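Local atomic coordinates of putative isomerase (Streptomyces coelicolor A3, PDB entry 2OQH), a protein that probably acts as a glucarate dehydratase of the enolase superfamily, removing water from D-glucarate to give 5-dehydro-4-deoxy-D-glucarate. Residues 10-15 / 55-60; 45-50 / 108-113; 302-307 / 351-356; 325-330 / 343-348. All blocks are in the same frame, centred on the assembly; numbering follows the deposited sequence.

Overall arrangement
Contacts 1 and 2 belong to the N-terminal capping domain, contacts 3 and 4 to the barrel domain. Contacts 1 and 2 both reach the three-stranded sheet, and Trp11 meets Trp47 between them, CZ3 to CZ3 3.5 Å. Contact 2 joins the domains through Glu49: its centre is about 9 Å from that of contact 3, and Glu49 OE2 probably accepts a hydrogen bond from Leu302 N at 2.9 Å. Leu15 of contact 1 also packs on Leu302 of contact 3. Contact 4 is nested within the chain loop closed by contact 3; their centres are about 12 Å apart. In this superfamily the active site lies between capping domain and barrel.

Contact 1 (10-15 / 55-60); sequences VWVVNL and PVAAIV
Val10 packs on Ala57 and Val60 of helix 54-63, and Val12 on Ala57; both valines project from the same face of strand 5-15. The two short segments run almost antiparallel, at 172°, and their axes approach to 8.6 Å. The small side chain of Ala57 allows this close fit. Its CB is a low bump that meets a methyl from each of two valines. Val12 CG2 presses on Ala57 CB at 3.4 Å, tighter than a usual carbon contact. Val10 CG1 reaches the same Ala57 CB more loosely, at 3.9 Å.

One turn further along the helix, Val60 meets the other branch of Val10. The distance from Val10 CG2 to Val60 CG1 is 3.5 Å, and the two side chains cross obliquely. With CG1 of Val10 anti to the backbone N (chi1 -165°), that methyl lies over Ala57, which leaves CG2 beside the backbone N to face Val60. Replacing Val10 by an alanine would remove both methyls, and would probably open a gap beside Ala57 and leave Val60 CG1 without its mate.

Trp11, between the two valines, lies on the other face of the sheet and meets Trp47 and Leu362. The backbone of Val10 is tied to helix 54-63 as well, since its O accepts a hydrogen bond from Arg61 NH2. The helix is backed in turn by helix 85-112, with Val60 on Ala96. Between 10-15 and 55-60 every contact is aliphatic, so the fit rests on methyl packing; the polar tie from Arg61 lies just beyond.

Contact 2 (45-50 / 108-113); sequences EGWGET and MGKATG
Glu45, at the start of outer strand 45-51, and Lys110, near the end of helix 85-112, have their CA atoms 7.9 Å apart, too far for the backbones to bond directly. The lysine side chain bridges the gap. It is extended beyond CG, and Lys110 NZ gives a hydrogen bond to Glu45 O at 3.0 Å. The C=O...N angle is 152°, and NZ is tilted 28° from the carbonyl plane. The chain also passes close to the acceptor, with Lys110 CD 3.1 Å from Glu45 O.

Lys110 NZ lies at the edge of the Trp47 ring, near its plane, 4.1 Å from Trp47 CD1, so this is no cation-pi pair. The Glu45 carboxylate is engaged by Arg39, OE1 forming a salt bridge with its NH1. A long, weak ion pair links Lys110 NZ to Asp106 OD2, which also accepts from Trp47 N. A methionine in place of Lys110 would probably leave Glu45 O without this donor and remove the weak ion pair with Asp106.

The helix ends just beyond in a Schellman motif, with Gly113 at C-prime. A three-stranded antiparallel sheet with helices packed beside it is the architecture of the enolase-superfamily capping domain.

Contact 3 (302-307 / 351-356); sequences LGIATA and PGLGVS
Ile304 and Ala307 meet Leu353 and Val355 without any aromatic ring between them; the flat groups here are backbone peptides. Ala307 CB comes within 4.1 Å of Leu353 O. A water joins two backbone oxygens, donating to Ala307 O at 3.0 Å and to Leu353 O at 2.7 Å. This gives the two backbones a polar link where they have no direct hydrogen bond.

The rest is aliphatic. Ile304 CG2 touches Leu353 CD1 at 3.8 Å, and these side chains stand at about a right angle. Ala307 CB also meets Val355 CG1, at 4.0 Å. Val355 has CG1 anti to its carbonyl carbon (chi1 -58°), which brings that methyl to the alanine. Ile335 lies against both Ile304 and Val355.

Each segment also has hydrogen bonds or a turn of its own. Leu302, the N-cap residue, takes two donors on its O, Thr306 N and Thr306 OG1. Thr306 OG1 lies 2.7 Å from Leu302 O and 47° out of its carbonyl plane. In the other segment, Pro351 to Gly354 form a type II' turn with Gly352 at its second position, where positive phi suits glycine. The capping domain reaches both segments: Glu49 binds Leu302 N and Ala305 N, and Asp106 OD1 accepts from Leu353 N. The arrangement belongs to the interface between capping domain and barrel in the enolase superfamily, where a barrel helix begins and the chain heads back to the cap.

Contact 4 (325-330 / 343-348); sequences SMYYLH and GRLRVP
Tyr327 and Leu345 carry this contact, with one methyl of the leucine set against one side of the tyrosine ring. Leu345 CD2 lies 3.6 Å from Tyr327 CD2 and 3.8 Å from Tyr327 CE2. The approach is oblique, neither squarely over the face nor at the edge. Tyr327 has CG anti to its backbone N (chi1 -175°), which swings the ring out beside the leucine.

The other branch meets the serine: Leu345 CD1 is 4.2 Å from Ser325 OG, a looser contact. The hydroxyl has a polar task of its own. Ser325 OG accepts from Tyr327 N at 3.2 Å with an N-H...O angle of 155°. This is an ST turn, and it ties together the two residues that touch Leu345.

The tyrosine ring has a second neighbour. His330 CD2 sits 3.4 Å above the plane of the Tyr327 ring, off its centre, while Tyr327 OH lies over one face of the imidazole. Tyr327 OH is hydrogen-bonded to Leu338 N, which fixes the far end of the ring.

Around this core, Leu345 also packs on Ile130 of strand 127-134 and on Leu340 of strand 340-341. Its strand 344-346 pairs antiparallel with both. Thr306 of helix 303-315 touches both Tyr327 and Leu345, and Leu310 adds to the leucine's surroundings. The contact thus joins the loop after barrel strand 323-324 to the short strand 344-346, beside helix 303-315.

Contact 1 (10-15 / 55-60)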
loop_
_atom_site.group_PDB
_atom_site.type_symbol
_atom_site.label_atom_id
_atom_site.label_comp_id
_atom_site.label_asym_id
_atom_site.label_seq_id
_atom_site.Cartn_x
_atom_site.Cartn_y
_atom_site.Cartn_z
ATOM N N VAL A 10 13.582 -16.835 -6.434
ATOM C CA VAL A 10 12.765 -15.734 -6.919
ATOM C C VAL A 10 12.048 -16.040 -8.226
ATOM O O VAL A 10 12.642 -16.577 -9.162
ATOM C CB VAL A 10 13.636 -14.472 -7.128
ATOM C CG1 VAL A 10 12.753 -13.246 -7.283
ATOM C CG2 VAL A 10 14.602 -14.307 -5.959
ATOM N N TRP A 11 10.763 -15.700 -8.274
ATOM C CA TRP A 11 9.946 -15.905 -9.468
ATOM C C TRP A 11 9.299 -14.577 -9.815
ATOM O O TRP A 11 9.016 -13.776 -8.933
ATOM C CB TRP A 11 8.808 -16.898 -9.209
ATOM C CG TRP A 11 9.203 -18.328 -8.972
ATOM C CD1 TRP A 11 9.317 -19.318 -9.910
ATOM C CD2 TRP A 11 9.469 -18.942 -7.702
ATOM N NE1 TRP A 11 9.631 -20.512 -9.297
ATOM C CE2 TRP A 11 9.730 -20.308 -7.942
ATOM C CE3 TRP A 11 9.510 -18.469 -6.383
ATOM C CZ2 TRP A 11 10.028 -21.208 -6.908
ATOM C CZ3 TRP A 11 9.807 -19.369 -5.352
ATOM C CH2 TRP A 11 10.061 -20.718 -5.624
ATOM N N VAL A 12 9.079 -14.346 -11.102
ATOM C CA VAL A 12 8.387 -13.147 -11.555
ATOM C C VAL A 12 7.129 -13.726 -12.187
ATOM O O VAL A 12 7.205 -14.656 -12.987
ATOM C CB VAL A 12 9.184 -12.356 -12.615
ATOM C CG1 VAL A 12 8.339 -11.200 -13.141
ATOM C CG2 VAL A 12 10.456 -11.800 -11.997
ATOM N N VAL A 13 5.971 -13.201 -11.812
ATOM C CA VAL A 13 4.720 -13.727 -12.333
ATOM C C VAL A 13 3.758 -12.650 -12.824
ATOM O O VAL A 13 3.840 -11.489 -12.408
ATOM C CB VAL A 13 4.004 -14.560 -11.256
ATOM C CG1 VAL A 13 4.910 -15.681 -10.772
ATOM C CG2 VAL A 13 3.623 -13.664 -10.086
ATOM N N ASN A 14 2.853 -13.055 -13.715
ATOM C CA ASN A 14 1.834 -12.172 -14.280
ATOM C C ASN A 14 0.491 -12.752 -13.859
ATOM O O ASN A 14 0.203 -13.912 -14.153
ATOM C CB ASN A 14 1.879 -12.176 -15.813
ATOM C CG ASN A 14 3.069 -11.428 -16.381
ATOM O OD1 ASN A 14 3.887 -10.872 -15.646
ATOM N ND2 ASN A 14 3.171 -11.414 -17.714
ATOM N N LEU A 15 -0.325 -11.973 -13.163
ATOM C CA LEU A 15 -1.636 -12.466 -12.764
ATOM C C LEU A 15 -2.696 -11.559 -13.341
ATOM O O LEU A 15 -2.490 -10.346 -13.468
ATOM C CB LEU A 15 -1.777 -12.538 -11.241
ATOM C CG LEU A 15 -1.074 -13.731 -10.591
ATOM C CD1 LEU A 15 0.423 -13.498 -10.601
ATOM C CD2 LEU A 15 -1.558 -13.907 -9.168
ATOM N N PRO A 55 13.448 -6.137 -13.136
ATOM C CA PRO A 55 14.393 -5.376 -12.308
ATOM C C PRO A 55 14.389 -5.674 -10.796
ATOM O O PRO A 55 15.449 -5.698 -10.162
ATOM C CB PRO A 55 14.045 -3.921 -12.637
ATOM C CG PRO A 55 12.583 -3.981 -12.932
ATOM C CD PRO A 55 12.448 -5.252 -13.756
ATOM N N VAL A 56 13.214 -5.908 -10.217
ATOM C CA VAL A 56 13.151 -6.186 -8.786
ATOM C C VAL A 56 13.683 -7.581 -8.503
ATOM O O VAL A 56 14.394 -7.801 -7.516
ATOM C CB VAL A 56 11.714 -6.076 -8.244
ATOM C CG1 VAL A 56 11.699 -6.408 -6.759
ATOM C CG2 VAL A 56 11.180 -4.669 -8.466
ATOM N N ALA A 57 13.336 -8.521 -9.378
ATOM C CA ALA A 57 13.794 -9.891 -9.235
ATOM C C ALA A 57 15.320 -9.924 -9.332
ATOM O O ALA A 57 15.969 -10.706 -8.647
ATOM C CB ALA A 57 13.181 -10.762 -10.318
ATOM N N ALA A 58 15.893 -9.064 -10.171
ATOM C CA ALA A 58 17.345 -9.031 -10.330
ATOM C C ALA A 58 18.050 -8.588 -9.047
ATOM O O ALA A 58 19.095 -9.126 -8.685
ATOM C CB ALA A 58 17.729 -8.104 -11.477
ATOM N N ILE A 59 17.473 -7.606 -8.364
ATOM C CA ILE A 59 18.049 -7.095 -7.125
ATOM C C ILE A 59 18.031 -8.166 -6.037
ATOM O O ILE A 59 19.007 -8.333 -5.303
ATOM C CB ILE A 59 17.276 -5.851 -6.623
ATOM C CG1 ILE A 59 17.323 -4.744 -7.674
ATOM C CG2 ILE A 59 17.887 -5.340 -5.320
ATOM C CD1 ILE A 59 16.470 -3.541 -7.325
ATOM N N VAL A 60 16.925 -8.896 -5.936
ATOM C CA VAL A 60 16.813 -9.938 -4.924
ATOM C C VAL A 60 17.863 -11.019 -5.132
ATOM O O VAL A 60 18.501 -11.468 -4.182
ATOM C CB VAL A 60 15.434 -10.602 -4.940
ATOM C CG1 VAL A 60 15.346 -11.632 -3.818
ATOM C CG2 VAL A 60 14.354 -9.552 -4.781
#

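Contact 2 (45-50 / 108-113)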
loop_
_atom_site.group_PDB
_atom_site.type_symbol
_atom_site.label_atom_id
_atom_site.label_comp_id
_atom_site.label_asym_id
_atom_site.label_seq_id
_atom_site.Cartn_x
_atom_site.Cartn_y
_atom_site.Cartn_z
ATOM N N GLU A 45 9.568 -22.687 5.473
ATOM C CA GLU A 45 9.668 -21.824 4.296
ATOM C C GLU A 45 8.871 -20.539 4.479
ATOM O O GLU A 45 7.779 -20.557 5.038
ATOM C CB GLU A 45 9.143 -22.542 3.047
ATOM C CG GLU A 45 9.967 -23.747 2.616
ATOM C CD GLU A 45 9.456 -24.405 1.342
ATOM O OE1 GLU A 45 10.172 -25.281 0.816
ATOM O OE2 GLU A 45 8.351 -24.061 0.864
ATOM N N GLY A 46 9.421 -19.428 3.999
ATOM C CA GLY A 46 8.726 -18.157 4.100
ATOM C C GLY A 46 8.488 -17.582 2.713
ATOM O O GLY A 46 9.345 -17.716 1.835
ATOM N N TRP A 47 7.337 -16.944 2.509
ATOM C CA TRP A 47 7.013 -16.363 1.212
ATOM C C TRP A 47 6.793 -14.865 1.276
ATOM O O TRP A 47 6.276 -14.339 2.264
ATOM C CB TRP A 47 5.758 -17.012 0.627
ATOM C CG TRP A 47 5.946 -18.453 0.293
ATOM C CD1 TRP A 47 5.854 -19.508 1.146
ATOM C CD2 TRP A 47 6.316 -18.995 -0.983
ATOM N NE1 TRP A 47 6.141 -20.678 0.483
ATOM C CE2 TRP A 47 6.428 -20.391 -0.827
ATOM C CE3 TRP A 47 6.562 -18.432 -2.245
ATOM C CZ2 TRP A 47 6.781 -21.241 -1.887
ATOM C CZ3 TRP A 47 6.915 -19.278 -3.306
ATOM C CH2 TRP A 47 7.018 -20.666 -3.115
ATOM N N GLY A 48 7.183 -14.188 0.202
ATOM C CA GLY A 48 7.020 -12.749 0.121
ATOM C C GLY A 48 6.663 -12.370 -1.300
ATOM O O GLY A 48 7.025 -13.072 -2.246
ATOM N N GLU A 49 5.950 -11.262 -1.452
ATOM C CA GLU A 49 5.538 -10.790 -2.762
ATOM C C GLU A 49 5.765 -9.289 -2.798
ATOM O O GLU A 49 5.486 -8.592 -1.819
ATOM C CB GLU A 49 4.055 -11.085 -2.989
ATOM C CG GLU A 49 3.487 -10.519 -4.278
ATOM C CD GLU A 49 2.021 -10.128 -4.144
ATOM O OE1 GLU A 49 1.263 -10.851 -3.462
ATOM O OE2 GLU A 49 1.623 -9.098 -4.730
ATOM N N THR A 50 6.275 -8.789 -3.917
ATOM C CA THR A 50 6.521 -7.363 -4.028
ATOM C C THR A 50 6.222 -6.906 -5.453
ATOM O O THR A 50 5.868 -7.713 -6.308
ATOM C CB THR A 50 7.976 -7.026 -3.619
ATOM O OG1 THR A 50 8.100 -5.614 -3.415
ATOM C CG2 THR A 50 8.962 -7.475 -4.687
HETATM N N MSE A 108 9.548 -16.710 10.342
HETATM C CA MSE A 108 9.642 -16.531 11.789
HETATM C C MSE A 108 8.359 -16.973 12.485
HETATM O O MSE A 108 8.395 -17.615 13.537
HETATM C CB MSE A 108 9.920 -15.058 12.126
HETATM C CG MSE A 108 11.380 -14.620 11.965
HETATM SE SE MSE A 108 11.561 -12.686 12.216
HETATM C CE MSE A 108 12.011 -12.217 10.413
ATOM N N GLY A 109 7.224 -16.608 11.903
ATOM C CA GLY A 109 5.948 -16.984 12.484
ATOM C C GLY A 109 5.778 -18.490 12.447
ATOM O O GLY A 109 5.275 -19.097 13.391
ATOM N N LYS A 110 6.204 -19.098 11.350
ATOM C CA LYS A 110 6.105 -20.543 11.197
ATOM C C LYS A 110 7.058 -21.224 12.170
ATOM O O LYS A 110 6.691 -22.203 12.818
ATOM C CB LYS A 110 6.425 -20.938 9.751
ATOM C CG LYS A 110 5.381 -20.437 8.769
ATOM C CD LYS A 110 5.700 -20.791 7.329
ATOM C CE LYS A 110 4.569 -20.323 6.423
ATOM N NZ LYS A 110 4.804 -20.638 4.985
ATOM N N ALA A 111 8.273 -20.699 12.296
ATOM C CA ALA A 111 9.238 -21.293 13.212
ATOM C C ALA A 111 8.777 -21.156 14.669
ATOM O O ALA A 111 9.147 -21.962 15.521
ATOM C CB ALA A 111 10.613 -20.651 13.021
ATOM N N THR A 112 7.965 -20.148 14.961
ATOM C CA THR A 112 7.488 -19.957 16.331
ATOM C C THR A 112 6.055 -20.433 16.528
ATOM O O THR A 112 5.549 -20.435 17.653
ATOM C CB THR A 112 7.527 -18.474 16.757
ATOM O OG1 THR A 112 6.700 -17.704 15.872
ATOM C CG2 THR A 112 8.953 -17.943 16.745
ATOM N N GLY A 113 5.405 -20.825 15.436
ATOM C CA GLY A 113 4.024 -21.269 15.520
ATOM C C GLY A 113 3.120 -20.107 15.885
ATOM O O GLY A 113 2.047 -20.297 16.466
#

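Contact 3 (302-307 / 351-356)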
loop_
_atom_site.group_PDB
_atom_site.type_symbol
_atom_site.label_atom_id
_atom_site.label_comp_id
_atom_site.label_asym_id
_atom_site.label_seq_id
_atom_site.Cartn_x
_atom_site.Cartn_y
_atom_site.Cartn_z
ATOM N N LEU A 302 -1.077 -8.347 -4.084
ATOM C CA LEU A 302 -2.001 -9.465 -4.265
ATOM C C LEU A 302 -2.132 -10.133 -2.890
ATOM O O LEU A 302 -1.895 -9.492 -1.863
ATOM C CB LEU A 302 -1.478 -10.453 -5.318
ATOM C CG LEU A 302 -1.393 -9.900 -6.753
ATOM C CD1 LEU A 302 -0.758 -10.944 -7.661
ATOM C CD2 LEU A 302 -2.780 -9.506 -7.265
ATOM N N GLY A 303 -2.493 -11.410 -2.863
ATOM C CA GLY A 303 -2.686 -12.108 -1.601
ATOM C C GLY A 303 -1.581 -12.121 -0.556
ATOM O O GLY A 303 -1.813 -11.789 0.610
ATOM N N ILE A 304 -0.383 -12.530 -0.948
ATOM C CA ILE A 304 0.720 -12.580 0.006
ATOM C C ILE A 304 1.038 -11.183 0.550
ATOM O O ILE A 304 1.092 -10.981 1.762
ATOM C CB ILE A 304 1.979 -13.194 -0.640
ATOM C CG1 ILE A 304 1.674 -14.625 -1.102
ATOM C CG2 ILE A 304 3.134 -13.208 0.362
ATOM C CD1 ILE A 304 2.815 -15.278 -1.871
ATOM N N ALA A 305 1.221 -10.222 -0.351
ATOM C CA ALA A 305 1.533 -8.852 0.043
ATOM C C ALA A 305 0.433 -8.260 0.923
ATOM O O ALA A 305 0.717 -7.661 1.969
ATOM C CB ALA A 305 1.742 -7.990 -1.192
ATOM N N THR A 306 -0.818 -8.427 0.502
ATOM C CA THR A 306 -1.944 -7.914 1.266
ATOM C C THR A 306 -1.973 -8.538 2.661
ATOM O O THR A 306 -2.305 -7.874 3.638
ATOM C CB THR A 306 -3.288 -8.210 0.566
ATOM O OG1 THR A 306 -3.334 -7.524 -0.689
ATOM C CG2 THR A 306 -4.453 -7.749 1.428
ATOM N N ALA A 307 -1.621 -9.818 2.744
ATOM C CA ALA A 307 -1.598 -10.525 4.021
ATOM C C ALA A 307 -0.607 -9.853 4.983
ATOM O O ALA A 307 -0.894 -9.685 6.169
ATOM C CB ALA A 307 -1.213 -11.989 3.800
ATOM N N PRO A 351 -0.222 -19.595 11.338
ATOM C CA PRO A 351 1.141 -19.176 11.675
ATOM C C PRO A 351 1.696 -18.324 10.537
ATOM O O PRO A 351 1.240 -18.429 9.397
ATOM C CB PRO A 351 1.889 -20.502 11.815
ATOM C CG PRO A 351 0.808 -21.462 12.266
ATOM C CD PRO A 351 -0.349 -21.065 11.378
ATOM N N GLY A 352 2.687 -17.493 10.841
ATOM C CA GLY A 352 3.259 -16.649 9.810
ATOM C C GLY A 352 2.196 -15.740 9.229
ATOM O O GLY A 352 1.342 -15.249 9.962
ATOM N N LEU A 353 2.237 -15.528 7.918
ATOM C CA LEU A 353 1.272 -14.662 7.247
ATOM C C LEU A 353 -0.127 -15.268 7.207
ATOM O O LEU A 353 -1.103 -14.570 6.938
ATOM C CB LEU A 353 1.731 -14.361 5.819
ATOM C CG LEU A 353 3.020 -13.560 5.645
ATOM C CD1 LEU A 353 3.380 -13.500 4.166
ATOM C CD2 LEU A 353 2.842 -12.153 6.214
ATOM N N GLY A 354 -0.216 -16.568 7.474
ATOM C CA GLY A 354 -1.501 -17.243 7.461
ATOM C C GLY A 354 -1.997 -17.590 6.070
ATOM O O GLY A 354 -3.205 -17.615 5.829
ATOM N N VAL A 355 -1.078 -17.854 5.147
ATOM C CA VAL A 355 -1.456 -18.202 3.780
ATOM C C VAL A 355 -0.608 -19.350 3.244
ATOM O O VAL A 355 0.546 -19.522 3.643
ATOM C CB VAL A 355 -1.303 -16.999 2.825
ATOM C CG1 VAL A 355 -2.151 -15.837 3.317
ATOM C CG2 VAL A 355 0.164 -16.594 2.722
ATOM N N SER A 356 -1.188 -20.129 2.334
ATOM C CA SER A 356 -0.504 -21.266 1.732
ATOM C C SER A 356 -0.324 -21.039 0.236
ATOM O O SER A 356 -1.282 -20.724 -0.466
ATOM C CB SER A 356 -1.312 -22.546 1.961
ATOM O OG SER A 356 -0.632 -23.655 1.395
HETATM O O HOH W 1 -1.045 -12.084 8.009
#

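Contact 4 (325-330 / 343-348)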
loop_
_atom_site.group_PDB
_atom_site.type_symbol
_atom_site.label_atom_id
_atom_site.label_comp_id
_atom_site.label_asym_id
_atom_site.label_seq_id
_atom_site.Cartn_x
_atom_site.Cartn_y
_atom_site.Cartn_z
ATOM N N SER A 325 -6.471 -0.209 -1.185
ATOM C CA SER A 325 -6.194 -1.593 -1.529
ATOM C C SER A 325 -6.839 -1.951 -2.840
ATOM O O SER A 325 -8.046 -1.808 -3.003
ATOM C CB SER A 325 -6.709 -2.538 -0.441
ATOM O OG SER A 325 -6.574 -3.895 -0.849
HETATM N N MSE A 326 -6.025 -2.407 -3.782
HETATM C CA MSE A 326 -6.558 -2.799 -5.073
HETATM C C MSE A 326 -6.796 -4.299 -5.061
HETATM O O MSE A 326 -6.920 -4.921 -6.114
HETATM C CB MSE A 326 -5.596 -2.424 -6.207
HETATM C CG MSE A 326 -5.561 -0.928 -6.536
HETATM SE SE MSE A 326 -7.250 -0.010 -6.169
HETATM C CE MSE A 326 -6.660 0.993 -4.619
ATOM N N TYR A 327 -6.878 -4.867 -3.858
ATOM C CA TYR A 327 -7.095 -6.302 -3.700
ATOM C C TYR A 327 -8.457 -6.762 -4.216
ATOM O O TYR A 327 -8.627 -7.940 -4.541
ATOM C CB TYR A 327 -6.949 -6.723 -2.232
ATOM C CG TYR A 327 -7.044 -8.228 -2.030
ATOM C CD1 TYR A 327 -6.065 -9.081 -2.539
ATOM C CD2 TYR A 327 -8.135 -8.801 -1.376
ATOM C CE1 TYR A 327 -6.169 -10.476 -2.406
ATOM C CE2 TYR A 327 -8.253 -10.200 -1.234
ATOM C CZ TYR A 327 -7.262 -11.029 -1.756
ATOM O OH TYR A 327 -7.360 -12.404 -1.642
ATOM N N TYR A 328 -9.433 -5.861 -4.287
ATOM C CA TYR A 328 -10.743 -6.274 -4.776
ATOM C C TYR A 328 -10.740 -6.516 -6.278
ATOM O O TYR A 328 -11.743 -6.944 -6.845
ATOM C CB TYR A 328 -11.830 -5.257 -4.394
ATOM C CG TYR A 328 -11.646 -3.849 -4.921
ATOM C CD1 TYR A 328 -11.895 -3.533 -6.258
ATOM C CD2 TYR A 328 -11.244 -2.825 -4.070
ATOM C CE1 TYR A 328 -11.746 -2.221 -6.732
ATOM C CE2 TYR A 328 -11.092 -1.512 -4.527
ATOM C CZ TYR A 328 -11.345 -1.212 -5.854
ATOM O OH TYR A 328 -11.216 0.095 -6.282
ATOM N N LEU A 329 -9.602 -6.258 -6.914
ATOM C CA LEU A 329 -9.441 -6.459 -8.354
ATOM C C LEU A 329 -8.770 -7.790 -8.653
ATOM O O LEU A 329 -8.480 -8.103 -9.809
ATOM C CB LEU A 329 -8.572 -5.356 -8.955
ATOM C CG LEU A 329 -9.080 -3.921 -8.900
ATOM C CD1 LEU A 329 -8.004 -3.001 -9.469
ATOM C CD2 LEU A 329 -10.373 -3.804 -9.681
ATOM N N HIS A 330 -8.514 -8.571 -7.615
ATOM C CA HIS A 330 -7.836 -9.842 -7.793
ATOM C C HIS A 330 -8.728 -10.931 -8.368
ATOM O O HIS A 330 -9.929 -10.997 -8.081
ATOM C CB HIS A 330 -7.249 -10.325 -6.459
ATOM C CG HIS A 330 -8.175 -11.195 -5.667
ATOM N ND1 HIS A 330 -8.306 -12.548 -5.896
ATOM C CD2 HIS A 330 -9.029 -10.903 -4.656
ATOM C CE1 HIS A 330 -9.196 -13.053 -5.061
ATOM N NE2 HIS A 330 -9.650 -12.076 -4.298
ATOM N N GLY A 343 -16.817 -4.525 2.188
ATOM C CA GLY A 343 -15.806 -3.478 2.292
ATOM C C GLY A 343 -14.681 -3.651 3.308
ATOM O O GLY A 343 -13.930 -2.705 3.568
ATOM N N ARG A 344 -14.539 -4.845 3.871
ATOM C CA ARG A 344 -13.493 -5.093 4.859
ATOM C C ARG A 344 -12.756 -6.415 4.613
ATOM O O ARG A 344 -13.344 -7.388 4.136
ATOM C CB ARG A 344 -14.097 -5.117 6.269
ATOM C CG ARG A 344 -15.004 -3.939 6.606
ATOM C CD ARG A 344 -15.413 -3.980 8.076
ATOM N NE ARG A 344 -16.131 -5.207 8.407
ATOM C CZ ARG A 344 -16.397 -5.623 9.646
ATOM N NH1 ARG A 344 -16.000 -4.909 10.702
ATOM N NH2 ARG A 344 -17.074 -6.756 9.833
ATOM N N LEU A 345 -11.465 -6.439 4.934
ATOM C CA LEU A 345 -10.653 -7.640 4.777
ATOM C C LEU A 345 -10.402 -8.219 6.157
ATOM O O LEU A 345 -10.123 -7.484 7.103
ATOM C CB LEU A 345 -9.309 -7.312 4.122
ATOM C CG LEU A 345 -9.307 -7.061 2.615
ATOM C CD1 LEU A 345 -7.997 -6.419 2.198
ATOM C CD2 LEU A 345 -9.507 -8.373 1.886
ATOM N N ARG A 346 -10.519 -9.533 6.283
ATOM C CA ARG A 346 -10.282 -10.167 7.570
ATOM C C ARG A 346 -8.811 -10.546 7.646
ATOM O O ARG A 346 -8.228 -11.015 6.669
ATOM C CB ARG A 346 -11.162 -11.410 7.735
ATOM C CG ARG A 346 -11.056 -12.057 9.116
ATOM C CD ARG A 346 -12.142 -13.100 9.314
ATOM N NE ARG A 346 -11.948 -14.251 8.438
ATOM C CZ ARG A 346 -12.890 -15.144 8.156
ATOM N NH1 ARG A 346 -14.102 -15.013 8.684
ATOM N NH2 ARG A 346 -12.615 -16.167 7.351
ATOM N N VAL A 347 -8.207 -10.329 8.807
ATOM C CA VAL A 347 -6.801 -10.653 8.994
ATOM C C VAL A 347 -6.611 -12.163 9.150
ATOM O O VAL A 347 -7.189 -12.772 10.053
ATOM C CB VAL A 347 -6.247 -9.964 10.255
ATOM C CG1 VAL A 347 -4.739 -10.127 10.304
ATOM C CG2 VAL A 347 -6.631 -8.489 10.259
ATOM N N PRO A 348 -5.811 -12.787 8.264
ATOM C CA PRO A 348 -5.549 -14.231 8.315
ATOM C C PRO A 348 -5.186 -14.678 9.730
ATOM O O PRO A 348 -4.694 -13.876 10.529
ATOM C CB PRO A 348 -4.405 -14.402 7.319
ATOM C CG PRO A 348 -4.763 -13.395 6.264
ATOM C CD PRO A 348 -5.160 -12.181 7.086
#